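Local coordinates for gamma-glutamyltranspeptidase (Streptomyces lincolnensis, PDB 6J3A), which probably cleaves or transfers gamma-glutamyl groups, as an LmbA-like gamma-glutamyltranspeptidase of the Ntn hydrolase clan, at residues Q461-E466 with N471-G476. Numbering follows the deposited sequence.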
loop_
_atom_site.group_PDB
_atom_site.type_symbol
_atom_site.label_atom_id
_atom_site.label_comp_id
_atom_site.label_asym_id
_atom_site.label_seq_id
_atom_site.Cartn_x
_atom_site.Cartn_y
_atom_site.Cartn_z
ATOM N N GLN A 461 -29.370 12.603 -15.470
ATOM C CA GLN A 461 -29.007 14.010 -15.316
ATOM C C GLN A 461 -28.087 14.552 -16.397
ATOM O O GLN A 461 -28.038 15.758 -16.612
ATOM C CB GLN A 461 -28.418 14.277 -13.929
ATOM C CG GLN A 461 -26.943 13.981 -13.756
ATOM C CD GLN A 461 -26.485 14.325 -12.361
ATOM O OE1 GLN A 461 -26.183 15.485 -12.063
ATOM N NE2 GLN A 461 -26.451 13.326 -11.487
ATOM N N MET A 462 -27.359 13.657 -17.058
ATOM C CA MET A 462 -26.391 14.020 -18.082
ATOM C C MET A 462 -26.966 14.185 -19.490
ATOM O O MET A 462 -26.288 14.715 -20.370
ATOM C CB MET A 462 -25.276 12.977 -18.083
ATOM C CG MET A 462 -24.690 12.743 -16.693
ATOM S SD MET A 462 -23.048 12.015 -16.714
ATOM C CE MET A 462 -22.574 12.324 -15.027
ATOM N N THR A 463 -28.209 13.759 -19.696
ATOM C CA THR A 463 -28.913 13.985 -20.957
ATOM C C THR A 463 -29.408 15.423 -21.038
ATOM O O THR A 463 -29.306 16.189 -20.079
ATOM C CB THR A 463 -30.144 13.081 -21.072
ATOM O OG1 THR A 463 -31.037 13.371 -19.993
ATOM C CG2 THR A 463 -29.755 11.622 -21.029
ATOM N N TRP A 464 -29.958 15.768 -22.194
ATOM C CA TRP A 464 -30.567 17.072 -22.410
ATOM C C TRP A 464 -32.073 16.987 -22.622
ATOM O O TRP A 464 -32.555 16.106 -23.344
ATOM C CB TRP A 464 -29.953 17.717 -23.636
ATOM C CG TRP A 464 -28.526 18.102 -23.482
ATOM C CD1 TRP A 464 -27.474 17.630 -24.207
ATOM C CD2 TRP A 464 -27.990 19.061 -22.563
ATOM N NE1 TRP A 464 -26.312 18.240 -23.804
ATOM C CE2 TRP A 464 -26.595 19.125 -22.796
ATOM C CE3 TRP A 464 -28.553 19.884 -21.576
ATOM C CZ2 TRP A 464 -25.744 19.977 -22.071
ATOM C CZ3 TRP A 464 -27.702 20.739 -20.854
ATOM C CH2 TRP A 464 -26.311 20.769 -21.109
ATOM N N LEU A 465 -32.796 17.925 -22.002
ATOM C CA LEU A 465 -34.228 18.103 -22.235
ATOM C C LEU A 465 -34.462 18.985 -23.467
ATOM O O LEU A 465 -34.844 20.158 -23.372
ATOM C CB LEU A 465 -34.899 18.693 -20.993
ATOM C CG LEU A 465 -34.801 17.861 -19.715
ATOM C CD1 LEU A 465 -35.609 18.514 -18.614
ATOM C CD2 LEU A 465 -35.283 16.428 -19.912
ATOM N N GLU A 466 -34.238 18.383 -24.629
ATOM C CA GLU A 466 -34.249 19.081 -25.910
ATOM C C GLU A 466 -34.121 18.017 -26.966
ATOM O O GLU A 466 -33.224 17.184 -26.881
ATOM C CB GLU A 466 -33.070 20.045 -26.006
ATOM C CG GLU A 466 -33.062 20.935 -27.233
ATOM C CD GLU A 466 -32.002 22.027 -27.153
ATOM O OE1 GLU A 466 -31.371 22.200 -26.089
ATOM O OE2 GLU A 466 -31.776 22.727 -28.161
ATOM N N ASN A 471 -27.305 13.354 -27.541
ATOM C CA ASN A 471 -27.560 13.115 -26.098
ATOM C C ASN A 471 -28.909 13.687 -25.574
ATOM O O ASN A 471 -29.019 14.085 -24.410
ATOM C CB ASN A 471 -26.393 13.709 -25.281
ATOM C CG ASN A 471 -26.357 13.224 -23.836
ATOM O OD1 ASN A 471 -26.720 12.085 -23.535
ATOM N ND2 ASN A 471 -25.907 14.097 -22.938
ATOM N N SER A 472 -29.921 13.718 -26.439
ATOM C CA SER A 472 -31.292 14.059 -26.062
ATOM C C SER A 472 -31.800 12.933 -25.200
ATOM O O SER A 472 -31.559 11.772 -25.527
ATOM C CB SER A 472 -32.204 14.145 -27.298
ATOM O OG SER A 472 -31.989 15.332 -28.046
ATOM N N LEU A 473 -32.501 13.265 -24.115
ATOM C CA LEU A 473 -33.113 12.251 -23.263
ATOM C C LEU A 473 -34.033 11.395 -24.126
ATOM O O LEU A 473 -34.953 11.911 -24.763
ATOM C CB LEU A 473 -33.892 12.896 -22.119
ATOM C CG LEU A 473 -34.727 11.935 -21.256
ATOM C CD1 LEU A 473 -33.853 10.877 -20.589
ATOM C CD2 LEU A 473 -35.536 12.701 -20.221
ATOM N N THR A 474 -33.759 10.099 -24.179
ATOM C CA THR A 474 -34.449 9.226 -25.121
ATOM C C THR A 474 -34.756 7.866 -24.490
ATOM O O THR A 474 -33.850 7.195 -23.997
ATOM C CB THR A 474 -33.630 9.035 -26.422
ATOM O OG1 THR A 474 -33.275 10.315 -26.967
ATOM C CG2 THR A 474 -34.436 8.282 -27.465
ATOM N N PRO A 475 -36.038 7.452 -24.510
ATOM C CA PRO A 475 -36.428 6.111 -24.033
ATOM C C PRO A 475 -35.616 4.988 -24.668
ATOM O O PRO A 475 -35.425 4.993 -25.874
ATOM C CB PRO A 475 -37.888 5.994 -24.465
ATOM C CG PRO A 475 -38.375 7.393 -24.541
ATOM C CD PRO A 475 -37.206 8.253 -24.921
ATOM N N GLY A 476 -35.123 4.062 -23.847
ATOM C CA GLY A 476 -34.351 2.900 -24.318
ATOM C C GLY A 476 -32.909 3.193 -24.716
ATOM O O GLY A 476 -32.243 2.353 -25.322
#
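With CG of Asn-471 anti to its own N (chi1 -165°), the carboxamide reaches across to Met-462 and Thr-463. ND2 donates to Met-462 O at 2.7 Å, a bent bond whose donor is tilted 30° from the carbonyl plane; OD1, on the other branch, accepts from Arg-480 N. Were Asn-471 replaced by an alanine, Arg-480 N would probably lose this acceptor and Met-462 O its ND2 donor, keeping the weak bond from Arg-550. The indole of Trp-464 stands 74° from the amide plane, its CD1 4.1 Å from Asn-471 ND2, while Arg-550 makes a cation-pi contact with the ring and Glu-317 takes its NE1. Two backbone bonds join the segments: Trp-464 N to Asn-471 O at 2.9 Å, and the nearly straight Leu-473 N to Trp-464 O, also 2.9 Å. Farther along, Ser-472 OG gives a short 2.5 Å bond to Glu-466 O and accepts a hydrogen bond from Leu-469 N. Leu-465 and Leu-473 lie alongside, CD2 to CD2 at 3.7 Å, both resting on Tyr-90 of helix 87-92; Leu-473 CB lies against Thr-463 OG1, which bonds to Leu-460 O. Both bonds of Trp-464 flanking Ser-472 make this an isolated parallel beta bridge, closing a loop between strands 454-455 and 486-490 of the gamma-glutamyltranspeptidase fold.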